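Endostatin (Mus musculus, PDB 1KOE) inhibits angiogenesis as the C-terminal non-collagenous fragment of collagen XVIII and also binds heparin. Local coordinates at residues A8-L13 with F28-A33; R32-S37 with F95-R100; R41-S46 with P75-L80; Q49-I54 with H115-S120; S127-W132 with A157-S162. One frame throughout, in Å; residues are numbered along the deposited sequence.

Contact 1 of 5, residues A8-L13 with F28-A33; sequences ALNTPL and FQQARA
Q30 reaches from helix 19-33 to the loop that follows strand 4-8, and its amide meets L9 and N10 there. The one direct hydrogen bond runs from N10 N to Q30 OE1 at 2.8 Å. It is nearly straight, with an N-H...O angle of 163°. The donor lies in the carbonyl plane, on a lone pair of OE1. The Q30 chain is extended beyond CG (chi2 -178°), which carries the amide across to the loop backbone.

The two side-chain amides lie nearly flat to each other, their planes 15° apart. They are not bonded: N10 ND2 is 3.5 Å from Q30 OE1, but the angle is poor. N10 OD1 accepts from the backbone N of D98. Q30 NE2 is held by Q26 OE1, one turn earlier on the same helix. The Q30 amide is thus gripped at both its oxygen and its nitrogen.

Van der Waals contact comes from L9. Its side chain crosses that of Q30 at about a right angle, with L9 CD2 3.6 Å from Q30 CD.

Two waters add indirect links. One accepts from Q30 NE2 at 2.9 Å and also bonds T11 OG1. The other donates to Q30 O at 2.9 Å and takes a weak bond from N10 ND2.

The contact fastens the helix to the end of a central strand of the mixed sheet. L9 packs on C27, which forms a disulfide with C167 of strand 166-169. N10 leans on S96 and F97 of the loop before strand 112-114.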
# COMPACT_ATOMS: atom_id res chain seq x y z
N ALA A 8 -3.00 6.70 -1.47
CA ALA A 8 -4.04 5.85 -0.89
C ALA A 8 -5.38 5.90 -1.65
O ALA A 8 -5.76 6.94 -2.23
CB ALA A 8 -4.27 6.25 0.57
N LEU A 9 -6.10 4.77 -1.63
CA LEU A 9 -7.44 4.73 -2.20
C LEU A 9 -8.32 5.69 -1.38
O LEU A 9 -8.08 5.90 -0.18
CB LEU A 9 -8.01 3.31 -2.19
CG LEU A 9 -7.40 2.34 -3.21
CD1 LEU A 9 -8.10 1.00 -3.08
CD2 LEU A 9 -7.59 2.86 -4.65
N ASN A 10 -9.37 6.21 -2.00
CA ASN A 10 -10.24 7.18 -1.35
C ASN A 10 -11.13 6.68 -0.22
O ASN A 10 -11.82 7.49 0.41
CB ASN A 10 -11.06 7.94 -2.41
CG ASN A 10 -10.20 8.82 -3.31
OD1 ASN A 10 -9.16 9.33 -2.89
ND2 ASN A 10 -10.63 9.00 -4.55
N THR A 11 -11.20 5.37 -0.03
CA THR A 11 -11.96 4.81 1.08
C THR A 11 -11.20 3.62 1.61
O THR A 11 -10.36 3.05 0.92
CB THR A 11 -13.35 4.25 0.67
OG1 THR A 11 -13.17 3.04 -0.08
CG2 THR A 11 -14.15 5.25 -0.16
N PRO A 12 -11.41 3.30 2.91
CA PRO A 12 -10.72 2.13 3.46
C PRO A 12 -11.43 0.93 2.84
O PRO A 12 -12.54 1.07 2.29
CB PRO A 12 -11.01 2.23 4.96
CG PRO A 12 -12.30 2.95 5.02
CD PRO A 12 -12.13 4.02 3.96
N LEU A 13 -10.80 -0.24 2.91
CA LEU A 13 -11.38 -1.46 2.38
C LEU A 13 -11.14 -2.59 3.36
O LEU A 13 -10.14 -2.58 4.08
CB LEU A 13 -10.70 -1.83 1.05
CG LEU A 13 -10.94 -0.96 -0.20
CD1 LEU A 13 -10.21 -1.59 -1.38
CD2 LEU A 13 -12.42 -0.86 -0.50
N PHE A 28 -6.51 1.85 -10.57
CA PHE A 28 -6.61 2.33 -11.95
C PHE A 28 -7.69 3.41 -12.08
O PHE A 28 -7.45 4.50 -12.61
CB PHE A 28 -6.96 1.15 -12.89
CG PHE A 28 -7.24 1.56 -14.32
CD1 PHE A 28 -8.53 1.90 -14.71
CD2 PHE A 28 -6.21 1.63 -15.26
CE1 PHE A 28 -8.80 2.30 -16.03
CE2 PHE A 28 -6.47 2.03 -16.58
CZ PHE A 28 -7.76 2.36 -16.95
N GLN A 29 -8.89 3.10 -11.59
CA GLN A 29 -10.00 4.03 -11.66
C GLN A 29 -9.76 5.35 -10.94
O GLN A 29 -9.97 6.44 -11.50
CB GLN A 29 -11.28 3.39 -11.11
CG GLN A 29 -11.91 2.42 -12.06
CD GLN A 29 -12.38 3.11 -13.35
OE1 GLN A 29 -13.57 3.38 -13.51
NE2 GLN A 29 -11.45 3.40 -14.27
N GLN A 30 -9.27 5.27 -9.71
CA GLN A 30 -9.06 6.47 -8.93
C GLN A 30 -7.93 7.37 -9.41
O GLN A 30 -8.04 8.60 -9.32
CB GLN A 30 -8.95 6.10 -7.46
CG GLN A 30 -10.25 5.49 -7.00
CD GLN A 30 -10.27 5.15 -5.52
OE1 GLN A 30 -9.54 5.73 -4.73
NE2 GLN A 30 -11.14 4.21 -5.14
N ALA A 31 -6.89 6.77 -9.98
CA ALA A 31 -5.78 7.56 -10.53
C ALA A 31 -6.25 8.31 -11.78
O ALA A 31 -5.95 9.49 -11.98
CB ALA A 31 -4.59 6.65 -10.88
N ARG A 32 -7.01 7.61 -12.62
CA ARG A 32 -7.54 8.15 -13.86
C ARG A 32 -8.49 9.32 -13.58
O ARG A 32 -8.46 10.33 -14.30
CB ARG A 32 -8.30 7.03 -14.58
CG ARG A 32 -8.76 7.32 -15.97
CD ARG A 32 -9.60 6.17 -16.50
NE ARG A 32 -9.61 6.13 -17.96
CZ ARG A 32 -8.59 5.69 -18.70
NH1 ARG A 32 -7.48 5.24 -18.11
NH2 ARG A 32 -8.67 5.70 -20.04
N ALA A 33 -9.29 9.20 -12.52
CA ALA A 33 -10.26 10.23 -12.15
C ALA A 33 -9.61 11.57 -11.82
O ALA A 33 -10.22 12.61 -11.99
CB ALA A 33 -11.10 9.76 -10.97
O HOH W 1 -9.97 9.72 -7.41
O HOH W 2 -11.75 2.98 -2.54

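Contact 2 of 5, residues R32-S37 with F95-R100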
# COMPACT_ATOMS: atom_id res chain seq x y z
N ARG A 32 -7.01 7.61 -12.62
CA ARG A 32 -7.54 8.15 -13.86
C ARG A 32 -8.49 9.32 -13.58
O ARG A 32 -8.46 10.33 -14.30
CB ARG A 32 -8.30 7.03 -14.58
CG ARG A 32 -8.76 7.32 -15.97
CD ARG A 32 -9.60 6.17 -16.50
NE ARG A 32 -9.61 6.13 -17.96
CZ ARG A 32 -8.59 5.69 -18.70
NH1 ARG A 32 -7.48 5.24 -18.11
NH2 ARG A 32 -8.67 5.70 -20.04
N ALA A 33 -9.29 9.20 -12.52
CA ALA A 33 -10.26 10.23 -12.15
C ALA A 33 -9.61 11.57 -11.82
O ALA A 33 -10.22 12.61 -11.99
CB ALA A 33 -11.10 9.76 -10.97
N VAL A 34 -8.37 11.53 -11.33
CA VAL A 34 -7.67 12.77 -10.97
C VAL A 34 -6.59 13.17 -11.96
O VAL A 34 -5.71 13.96 -11.65
CB VAL A 34 -7.12 12.73 -9.52
CG1 VAL A 34 -8.29 12.57 -8.57
CG2 VAL A 34 -6.12 11.60 -9.32
N GLY A 35 -6.62 12.56 -13.13
CA GLY A 35 -5.67 12.94 -14.15
C GLY A 35 -4.23 12.50 -14.00
O GLY A 35 -3.35 13.09 -14.63
N LEU A 36 -3.97 11.49 -13.17
CA LEU A 36 -2.61 10.99 -13.03
C LEU A 36 -2.35 10.06 -14.21
O LEU A 36 -3.20 9.24 -14.55
CB LEU A 36 -2.45 10.23 -11.73
CG LEU A 36 -2.61 11.11 -10.49
CD1 LEU A 36 -2.41 10.29 -9.23
CD2 LEU A 36 -1.61 12.28 -10.54
N SER A 37 -1.17 10.18 -14.82
CA SER A 37 -0.83 9.38 -16.00
C SER A 37 -0.11 8.05 -15.79
O SER A 37 -0.13 7.19 -16.67
CB SER A 37 -0.02 10.24 -16.98
OG SER A 37 -0.74 11.41 -17.34
N PHE A 95 -1.41 10.93 1.33
CA PHE A 95 -2.67 11.47 0.81
C PHE A 95 -3.40 10.46 -0.10
O PHE A 95 -2.76 9.65 -0.79
CB PHE A 95 -2.40 12.73 -0.03
CG PHE A 95 -1.83 13.86 0.75
CD1 PHE A 95 -2.66 14.74 1.41
CD2 PHE A 95 -0.46 14.03 0.85
CE1 PHE A 95 -2.13 15.79 2.18
CE2 PHE A 95 0.07 15.06 1.60
CZ PHE A 95 -0.77 15.94 2.27
N SER A 96 -4.72 10.53 -0.09
CA SER A 96 -5.55 9.72 -0.97
C SER A 96 -5.55 10.44 -2.33
O SER A 96 -5.05 11.59 -2.42
CB SER A 96 -6.97 9.66 -0.42
OG SER A 96 -7.51 10.95 -0.32
N PHE A 97 -6.12 9.82 -3.36
CA PHE A 97 -6.15 10.41 -4.70
C PHE A 97 -6.86 11.76 -4.71
O PHE A 97 -6.43 12.69 -5.41
CB PHE A 97 -6.82 9.46 -5.71
CG PHE A 97 -5.94 8.32 -6.12
CD1 PHE A 97 -4.90 8.52 -7.03
CD2 PHE A 97 -6.12 7.05 -5.56
CE1 PHE A 97 -4.04 7.48 -7.39
CE2 PHE A 97 -5.28 6.00 -5.91
CZ PHE A 97 -4.23 6.21 -6.83
N ASP A 98 -7.94 11.88 -3.93
CA ASP A 98 -8.67 13.14 -3.88
C ASP A 98 -8.08 14.20 -2.93
O ASP A 98 -8.76 15.18 -2.59
CB ASP A 98 -10.17 12.91 -3.63
CG ASP A 98 -10.48 12.27 -2.28
OD1 ASP A 98 -9.61 12.27 -1.39
OD2 ASP A 98 -11.61 11.76 -2.12
N GLY A 99 -6.84 13.97 -2.47
CA GLY A 99 -6.14 14.94 -1.66
C GLY A 99 -6.31 15.01 -0.17
O GLY A 99 -5.88 15.99 0.44
N ARG A 100 -6.86 13.98 0.46
CA ARG A 100 -7.03 13.99 1.90
C ARG A 100 -5.90 13.27 2.64
O ARG A 100 -5.41 12.22 2.18
CB ARG A 100 -8.37 13.35 2.27
CG ARG A 100 -9.59 14.18 1.90
CD ARG A 100 -10.85 13.37 2.11
NE ARG A 100 -10.95 12.33 1.10
CZ ARG A 100 -11.59 11.18 1.25
NH1 ARG A 100 -12.20 10.89 2.38
NH2 ARG A 100 -11.61 10.30 0.26
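The ring of F97 is met at its edge, in plane, by L36 CD1. L36 CD1 lies 3.7 Å from F97 CE1. V34 CG2 comes in obliquely, 4.0 Å from F97 CD1. The other V34 methyl, CG1, sits 3.7 Å from F97 O, so V34 touches both the ring and the backbone of F97. No hydrogen bond joins the two segments, and the contact is apolar packing.

V34 and L36, on either side of G35 in sequence, both point their CB toward the F97 segment. G35 is the C-prime residue of the Schellman motif that ends helix 19-33. It has positive phi (74°). G35 N bonds R32 O at 3.1 Å, and L36 N reaches back to A31 O. A31 and Q30 of the same helix also touch the ring.

F97 itself sits in a type I beta turn from S96 to G99. The turn is braced by the carboxylate of D98, whose OD1 accepts from two donors on opposite faces of its plane. S96 OG donates to D98 OD1 at 2.7 Å, from the anti side. R100 NE donates to D98 OD1 at 2.8 Å from the syn side, with the oxygen close to the guanidinium plane. R100 NH2 completes a side-on salt bridge to D98 OD2 at 2.8 Å, tilted 31° from the guanidinium plane. The same NH2 also bonds N10 O.

Contact 3 of 5, residues R41-S46 with P75-L80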
# COMPACT_ATOMS: atom_id res chain seq x y z
N ARG A 41 -0.62 0.31 -9.26
CA ARG A 41 -1.03 -1.02 -8.85
C ARG A 41 -1.20 -1.04 -7.32
O ARG A 41 -0.62 -0.22 -6.62
CB ARG A 41 0.01 -2.05 -9.32
CG ARG A 41 0.06 -2.16 -10.84
CD ARG A 41 0.50 -3.53 -11.32
NE ARG A 41 -0.32 -4.58 -10.73
CZ ARG A 41 0.16 -5.75 -10.32
NH1 ARG A 41 1.46 -6.02 -10.45
NH2 ARG A 41 -0.66 -6.64 -9.75
N ALA A 42 -2.06 -1.92 -6.82
CA ALA A 42 -2.29 -2.01 -5.38
C ALA A 42 -1.02 -2.48 -4.67
O ALA A 42 -0.33 -3.38 -5.15
CB ALA A 42 -3.46 -2.94 -5.08
N PHE A 43 -0.73 -1.83 -3.54
CA PHE A 43 0.43 -2.11 -2.68
C PHE A 43 0.05 -3.34 -1.82
O PHE A 43 -0.28 -3.21 -0.64
CB PHE A 43 0.66 -0.85 -1.80
CG PHE A 43 1.91 -0.88 -0.94
CD1 PHE A 43 3.17 -0.58 -1.48
CD2 PHE A 43 1.82 -1.16 0.42
CE1 PHE A 43 4.32 -0.53 -0.67
CE2 PHE A 43 2.96 -1.11 1.24
CZ PHE A 43 4.21 -0.80 0.69
N LEU A 44 0.06 -4.52 -2.42
CA LEU A 44 -0.33 -5.74 -1.71
C LEU A 44 0.36 -6.94 -2.33
O LEU A 44 0.66 -6.93 -3.53
CB LEU A 44 -1.85 -5.99 -1.91
CG LEU A 44 -2.93 -4.98 -1.49
CD1 LEU A 44 -4.28 -5.33 -2.11
CD2 LEU A 44 -3.02 -4.96 0.02
N SER A 45 0.67 -7.95 -1.52
CA SER A 45 1.18 -9.21 -2.06
C SER A 45 -0.09 -10.03 -2.35
O SER A 45 -1.14 -9.79 -1.74
CB SER A 45 2.03 -9.97 -1.04
OG SER A 45 3.35 -9.50 -1.00
N SER A 46 -0.03 -10.98 -3.28
CA SER A 46 -1.19 -11.82 -3.57
C SER A 46 -0.67 -13.21 -3.94
O SER A 46 0.53 -13.44 -3.92
CB SER A 46 -2.06 -11.22 -4.68
OG SER A 46 -1.31 -10.96 -5.88
N PRO A 75 14.05 7.18 0.00
CA PRO A 75 15.02 7.36 -1.09
C PRO A 75 14.87 6.39 -2.26
O PRO A 75 15.28 6.69 -3.38
CB PRO A 75 16.37 7.21 -0.37
CG PRO A 75 16.04 6.37 0.84
CD PRO A 75 14.71 6.89 1.28
N SER A 76 14.24 5.24 -2.00
CA SER A 76 14.04 4.24 -3.04
C SER A 76 13.04 3.20 -2.57
O SER A 76 12.68 3.13 -1.39
CB SER A 76 15.35 3.51 -3.36
OG SER A 76 15.75 2.72 -2.25
N TRP A 77 12.63 2.36 -3.51
CA TRP A 77 11.71 1.26 -3.25
C TRP A 77 12.43 0.22 -2.39
O TRP A 77 11.92 -0.22 -1.36
CB TRP A 77 11.30 0.66 -4.59
CG TRP A 77 10.40 -0.54 -4.52
CD1 TRP A 77 10.71 -1.83 -4.89
CD2 TRP A 77 9.00 -0.55 -4.19
NE1 TRP A 77 9.59 -2.62 -4.83
CE2 TRP A 77 8.52 -1.87 -4.41
CE3 TRP A 77 8.09 0.42 -3.73
CZ2 TRP A 77 7.18 -2.24 -4.20
CZ3 TRP A 77 6.76 0.06 -3.51
CH2 TRP A 77 6.32 -1.27 -3.75
N ASP A 78 13.66 -0.11 -2.77
CA ASP A 78 14.45 -1.10 -2.05
C ASP A 78 14.61 -0.77 -0.58
O ASP A 78 14.62 -1.67 0.25
CB ASP A 78 15.84 -1.24 -2.67
CG ASP A 78 15.85 -2.11 -3.90
OD1 ASP A 78 14.79 -2.71 -4.22
OD2 ASP A 78 16.92 -2.20 -4.55
N SER A 79 14.76 0.51 -0.27
CA SER A 79 14.94 0.93 1.12
C SER A 79 13.82 0.47 2.03
O SER A 79 14.03 0.20 3.21
CB SER A 79 15.06 2.45 1.20
OG SER A 79 16.15 2.88 0.41
N LEU A 80 12.61 0.37 1.48
CA LEU A 80 11.47 -0.07 2.28
C LEU A 80 11.52 -1.55 2.66
O LEU A 80 10.98 -1.96 3.69
CB LEU A 80 10.16 0.19 1.51
CG LEU A 80 9.73 1.61 1.14
CD1 LEU A 80 8.46 1.52 0.31
CD2 LEU A 80 9.49 2.45 2.38
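F43, the centre of an inverse gamma turn just after edge strand 40-42, meets W77 at the start of the short helix 77-80. The two rings touch rim to rim. Neither lies over the face of the other. F43 CE1 is 3.7 Å from W77 CH2 and 3.8 Å from W77 CZ3. The centroids of the phenyl and the six-membered ring of W77 are 6.0 Å apart, with planes at 84°.

Both residues carry CG anti to the backbone N (chi1 -174° for F43, 177° for W77). The side chains then run past each other in opposite directions, and F43 CA and W77 CA stay 11.8 Å apart. The rings alone bridge that gap.

In the mixed sheet, strands 40-42 and 72-74 are the two outermost. Each runs into one of these segments, so the ring pair joins the chain leaving one edge to the chain leaving the other. Both rings are buried. L51 packs on F43, while V55 and F81 pack on W77. The indole nitrogen NE1 of W77 is satisfied by Y52 O.

The helix is short and weakly bonded, with L80 N to W77 O at 3.0 Å. At its N-terminal end S76 OG and S79 OG are hydrogen-bonded at 2.7 Å, and either could be the donor. On the strand side, R41 forms a salt bridge to D24 of helix 19-33.

Contact 4 of 5, residues Q49-I54 with H115-S120; sequences QDLYSI and HGSDPS
L51 has CG anti to its own N (chi1 167°), and S117 has OG beside its N (chi1 -45°). With these torsions S117 OG lies 3.5 Å from both L51 CB and L51 CD2. L51 CD2 also makes a looser contact with H115 CB at 4.4 Å. Further along, Y52 CB rests 3.7 Å from S120 O. The contact joins the loop after strand 40-42 to the loop after strand 112-114.

No hydrogen bond passes between the two segments. Within 49-54, S53 N bonds D50 O and I54 N bonds L51 O. D118 OD1 forms an Asx turn, accepting from S120 N and S120 OG on the same face of its carboxylate. Y52 OH bonds D78 OD1.

The buried S117 hydroxyl packs on carbon, yet its polar needs are met. S117 OG donates to H115 O at 2.9 Å, from above the carbonyl plane, and also bonds S45 OG. S45 OG in turn takes L51 N, which ties the two loops through a third residue. S117 N donates to H115 ND1 at 3.0 Å (159°), in the plane of the imidazole. H115 NE2 bonds E153 O. This pairing is consistent with a neutral H115 that carries its proton on NE2.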
# COMPACT_ATOMS: atom_id res chain seq x y z
N GLN A 49 1.94 -12.98 -6.74
CA GLN A 49 2.76 -11.79 -6.79
C GLN A 49 3.29 -11.32 -5.44
O GLN A 49 2.52 -11.17 -4.50
CB GLN A 49 1.90 -10.68 -7.41
CG GLN A 49 2.48 -9.29 -7.38
CD GLN A 49 3.27 -8.96 -8.63
OE1 GLN A 49 2.70 -8.49 -9.62
NE2 GLN A 49 4.59 -9.14 -8.57
N ASP A 50 4.59 -11.12 -5.34
CA ASP A 50 5.18 -10.57 -4.13
C ASP A 50 5.10 -9.05 -4.30
O ASP A 50 5.33 -8.53 -5.40
CB ASP A 50 6.66 -10.93 -4.01
CG ASP A 50 6.87 -12.40 -3.80
OD1 ASP A 50 6.18 -12.98 -2.95
OD2 ASP A 50 7.72 -12.98 -4.50
N LEU A 51 4.75 -8.35 -3.24
CA LEU A 51 4.66 -6.89 -3.28
C LEU A 51 5.98 -6.29 -3.81
O LEU A 51 5.96 -5.36 -4.62
CB LEU A 51 4.41 -6.37 -1.86
CG LEU A 51 4.57 -4.89 -1.52
CD1 LEU A 51 3.68 -4.06 -2.43
CD2 LEU A 51 4.16 -4.68 -0.06
N TYR A 52 7.10 -6.85 -3.39
CA TYR A 52 8.40 -6.33 -3.82
C TYR A 52 8.59 -6.20 -5.33
O TYR A 52 9.17 -5.22 -5.82
CB TYR A 52 9.54 -7.17 -3.22
CG TYR A 52 10.89 -6.65 -3.65
CD1 TYR A 52 11.44 -5.49 -3.09
CD2 TYR A 52 11.61 -7.30 -4.67
CE1 TYR A 52 12.67 -4.98 -3.53
CE2 TYR A 52 12.82 -6.79 -5.12
CZ TYR A 52 13.35 -5.64 -4.55
OH TYR A 52 14.54 -5.18 -5.04
N SER A 53 8.07 -7.16 -6.07
CA SER A 53 8.21 -7.22 -7.52
C SER A 53 7.32 -6.34 -8.36
O SER A 53 7.48 -6.31 -9.58
CB SER A 53 8.00 -8.66 -7.98
OG SER A 53 9.02 -9.49 -7.47
N ILE A 54 6.39 -5.64 -7.73
CA ILE A 54 5.43 -4.79 -8.44
C ILE A 54 6.06 -3.61 -9.18
O ILE A 54 5.54 -3.19 -10.22
CB ILE A 54 4.33 -4.27 -7.49
CG1 ILE A 54 3.42 -5.42 -7.06
CG2 ILE A 54 3.51 -3.20 -8.16
CD1 ILE A 54 2.35 -4.98 -6.10
N HIS A 115 -1.22 -5.08 3.68
CA HIS A 115 -0.10 -5.37 2.78
C HIS A 115 0.10 -6.86 2.45
O HIS A 115 0.63 -7.18 1.39
CB HIS A 115 1.21 -4.68 3.22
CG HIS A 115 1.69 -5.08 4.58
ND1 HIS A 115 2.24 -6.32 4.85
CD2 HIS A 115 1.74 -4.39 5.75
CE1 HIS A 115 2.60 -6.38 6.13
NE2 HIS A 115 2.30 -5.22 6.69
N GLY A 116 -0.28 -7.75 3.37
CA GLY A 116 -0.13 -9.19 3.14
C GLY A 116 1.28 -9.67 2.85
O GLY A 116 1.44 -10.73 2.23
N SER A 117 2.30 -8.98 3.38
CA SER A 117 3.70 -9.30 3.10
C SER A 117 4.63 -9.35 4.30
O SER A 117 4.34 -8.74 5.33
CB SER A 117 4.30 -8.25 2.16
OG SER A 117 3.42 -7.94 1.10
N ASP A 118 5.77 -10.03 4.14
CA ASP A 118 6.77 -10.06 5.19
C ASP A 118 7.62 -8.79 5.02
O ASP A 118 7.38 -8.00 4.10
CB ASP A 118 7.59 -11.37 5.21
CG ASP A 118 8.53 -11.54 4.03
OD1 ASP A 118 8.86 -10.60 3.30
OD2 ASP A 118 8.98 -12.68 3.85
N PRO A 119 8.62 -8.56 5.91
CA PRO A 119 9.43 -7.34 5.78
C PRO A 119 10.23 -7.15 4.50
O PRO A 119 10.64 -6.03 4.19
CB PRO A 119 10.34 -7.40 7.01
CG PRO A 119 9.50 -8.18 8.00
CD PRO A 119 8.95 -9.29 7.14
N SER A 120 10.47 -8.24 3.78
CA SER A 120 11.21 -8.13 2.52
C SER A 120 10.27 -8.00 1.32
O SER A 120 10.70 -8.00 0.17
CB SER A 120 12.13 -9.34 2.35
OG SER A 120 11.39 -10.55 2.25

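Contact 5 of 5, residues S127-W132 with A157-S162; sequences SYCETW and ASCHNS
The disulfide between C129 and C159 is one of the two in this domain. The endostatin family belongs to the C-type lectin clan, consistent with a C-type lectin-like fold. The bond joins a short helical turn at 129-132 to the end of strand 155-158, an edge strand of the three-stranded antiparallel sheet. It is the only touch between the two segments, and no hydrogen bond crosses.

C129 SG and C159 SG are 2.0 Å apart. Both sulfurs sit beside their own backbone N, anti to the carbonyl carbon, so the two halves match closely (chi1 -62° and -63°). The bridge is left-handed, with chi3 -99°, and with C129 CA and C159 CA 5.8 Å apart. Both cysteines are buried.

The C129 side is unusual. C129 to W132 all have positive phi, so this is a left-handed helical turn. It is closed by W132 N to Y128 O at 2.9 Å. Further bonds fix it to its surroundings: C129 pairs with T140 through the backbone, T131 OG1 takes R47 N, and W132 NE1 bonds S45 O.

On the C159 side the chain makes a type I beta turn from S158 to N161. S158 O accepts both N161 N at 3.1 Å and N161 ND2 at 2.9 Å, the latter in the carbonyl plane on a lone pair. S158 OG takes H160 N in an ST turn.

In the left-handed turn, Y128 O lies 3.5 Å above the plane of the W132 indole, over its centre.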
# COMPACT_ATOMS: atom_id res chain seq x y z
N SER A 127 -1.55 -15.19 5.44
CA SER A 127 -1.98 -13.91 5.98
C SER A 127 -2.19 -12.81 4.93
O SER A 127 -1.59 -11.74 4.98
CB SER A 127 -1.03 -13.44 7.08
OG SER A 127 -1.74 -12.58 7.95
N TYR A 128 -3.05 -13.12 3.98
CA TYR A 128 -3.41 -12.15 2.97
C TYR A 128 -4.89 -12.24 2.58
O TYR A 128 -5.29 -12.01 1.44
CB TYR A 128 -2.46 -12.14 1.76
CG TYR A 128 -2.32 -13.40 0.92
CD1 TYR A 128 -3.15 -14.51 1.10
CD2 TYR A 128 -1.34 -13.45 -0.07
CE1 TYR A 128 -2.99 -15.66 0.29
CE2 TYR A 128 -1.17 -14.58 -0.87
CZ TYR A 128 -2.00 -15.67 -0.69
OH TYR A 128 -1.85 -16.76 -1.52
N CYS A 129 -5.71 -12.54 3.60
CA CYS A 129 -7.16 -12.64 3.46
C CYS A 129 -7.60 -13.48 2.26
O CYS A 129 -8.49 -13.08 1.51
CB CYS A 129 -7.78 -11.25 3.42
SG CYS A 129 -7.49 -10.31 4.95
N GLU A 130 -6.95 -14.63 2.08
CA GLU A 130 -7.24 -15.54 0.98
C GLU A 130 -7.17 -14.77 -0.34
O GLU A 130 -8.10 -14.73 -1.15
CB GLU A 130 -8.60 -16.21 1.23
CG GLU A 130 -8.54 -17.01 2.56
CD GLU A 130 -9.88 -17.47 3.09
OE1 GLU A 130 -10.89 -17.47 2.34
OE2 GLU A 130 -9.92 -17.85 4.29
N THR A 131 -5.99 -14.17 -0.51
CA THR A 131 -5.66 -13.32 -1.65
C THR A 131 -6.71 -12.23 -1.86
O THR A 131 -7.18 -11.97 -2.97
CB THR A 131 -5.22 -14.12 -2.92
OG1 THR A 131 -4.61 -13.22 -3.87
CG2 THR A 131 -6.36 -14.86 -3.56
N TRP A 132 -7.06 -11.57 -0.75
CA TRP A 132 -7.99 -10.44 -0.71
C TRP A 132 -9.38 -10.73 -1.23
O TRP A 132 -10.02 -9.89 -1.87
CB TRP A 132 -7.35 -9.23 -1.40
CG TRP A 132 -5.94 -9.04 -0.92
CD1 TRP A 132 -4.78 -9.31 -1.61
CD2 TRP A 132 -5.54 -8.69 0.41
NE1 TRP A 132 -3.69 -9.16 -0.78
CE2 TRP A 132 -4.12 -8.77 0.46
CE3 TRP A 132 -6.24 -8.31 1.57
CZ2 TRP A 132 -3.40 -8.50 1.63
CZ3 TRP A 132 -5.52 -8.04 2.73
CH2 TRP A 132 -4.12 -8.13 2.75
N ALA A 157 -3.99 -9.12 11.18
CA ALA A 157 -5.27 -8.50 11.55
C ALA A 157 -6.47 -9.22 10.93
O ALA A 157 -6.37 -9.77 9.83
CB ALA A 157 -5.28 -7.02 11.12
N SER A 158 -7.59 -9.24 11.64
CA SER A 158 -8.80 -9.87 11.11
C SER A 158 -9.17 -9.17 9.80
O SER A 158 -9.21 -7.93 9.73
CB SER A 158 -9.97 -9.71 12.08
OG SER A 158 -11.21 -10.05 11.49
N CYS A 159 -9.54 -9.98 8.81
CA CYS A 159 -9.92 -9.49 7.50
C CYS A 159 -11.18 -8.66 7.49
O CYS A 159 -11.50 -7.99 6.50
CB CYS A 159 -10.04 -10.66 6.53
SG CYS A 159 -8.44 -11.49 6.31
N HIS A 160 -11.93 -8.71 8.59
CA HIS A 160 -13.15 -7.94 8.68
C HIS A 160 -12.90 -6.43 8.93
O HIS A 160 -13.82 -5.60 8.83
CB HIS A 160 -14.06 -8.54 9.74
CG HIS A 160 -15.46 -8.01 9.68
ND1 HIS A 160 -15.91 -7.02 10.51
CD2 HIS A 160 -16.48 -8.32 8.86
CE1 HIS A 160 -17.16 -6.73 10.20
NE2 HIS A 160 -17.53 -7.51 9.20
N ASN A 161 -11.67 -6.07 9.28
CA ASN A 161 -11.30 -4.67 9.49
C ASN A 161 -11.28 -3.90 8.16
O ASN A 161 -10.90 -4.46 7.12
CB ASN A 161 -9.90 -4.59 10.11
CG ASN A 161 -9.89 -4.89 11.60
OD1 ASN A 161 -10.37 -4.09 12.40
ND2 ASN A 161 -9.33 -6.02 11.97
N SER A 162 -11.64 -2.62 8.21
CA SER A 162 -11.62 -1.73 7.05
C SER A 162 -10.40 -0.84 7.25
O SER A 162 -10.41 0.06 8.10
CB SER A 162 -12.90 -0.88 6.96
OG SER A 162 -13.99 -1.65 6.47

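Overall arrangement
From the N terminus, contact 1 closes first, tying the loop after strand 4-8 to helix 19-33. Contact 2 starts at the end of that helix, sharing R32 and A33, and closes a long loop at 95-100. Contact 3 nests inside this loop and joins the chain just beyond the two edge strands of the mixed sheet. Contact 4 crosses contacts 2 and 3, and ties 49-54 to the chain after strand 112-114. Contact 5 follows and ties the turn at 129-132 to the end of edge strand 155-158 of the three-stranded sheet. Contacts 1 and 2 touch, their centres about 7 Å apart, as do contacts 3 and 4. W132 of contact 5 meets contacts 3 and 4.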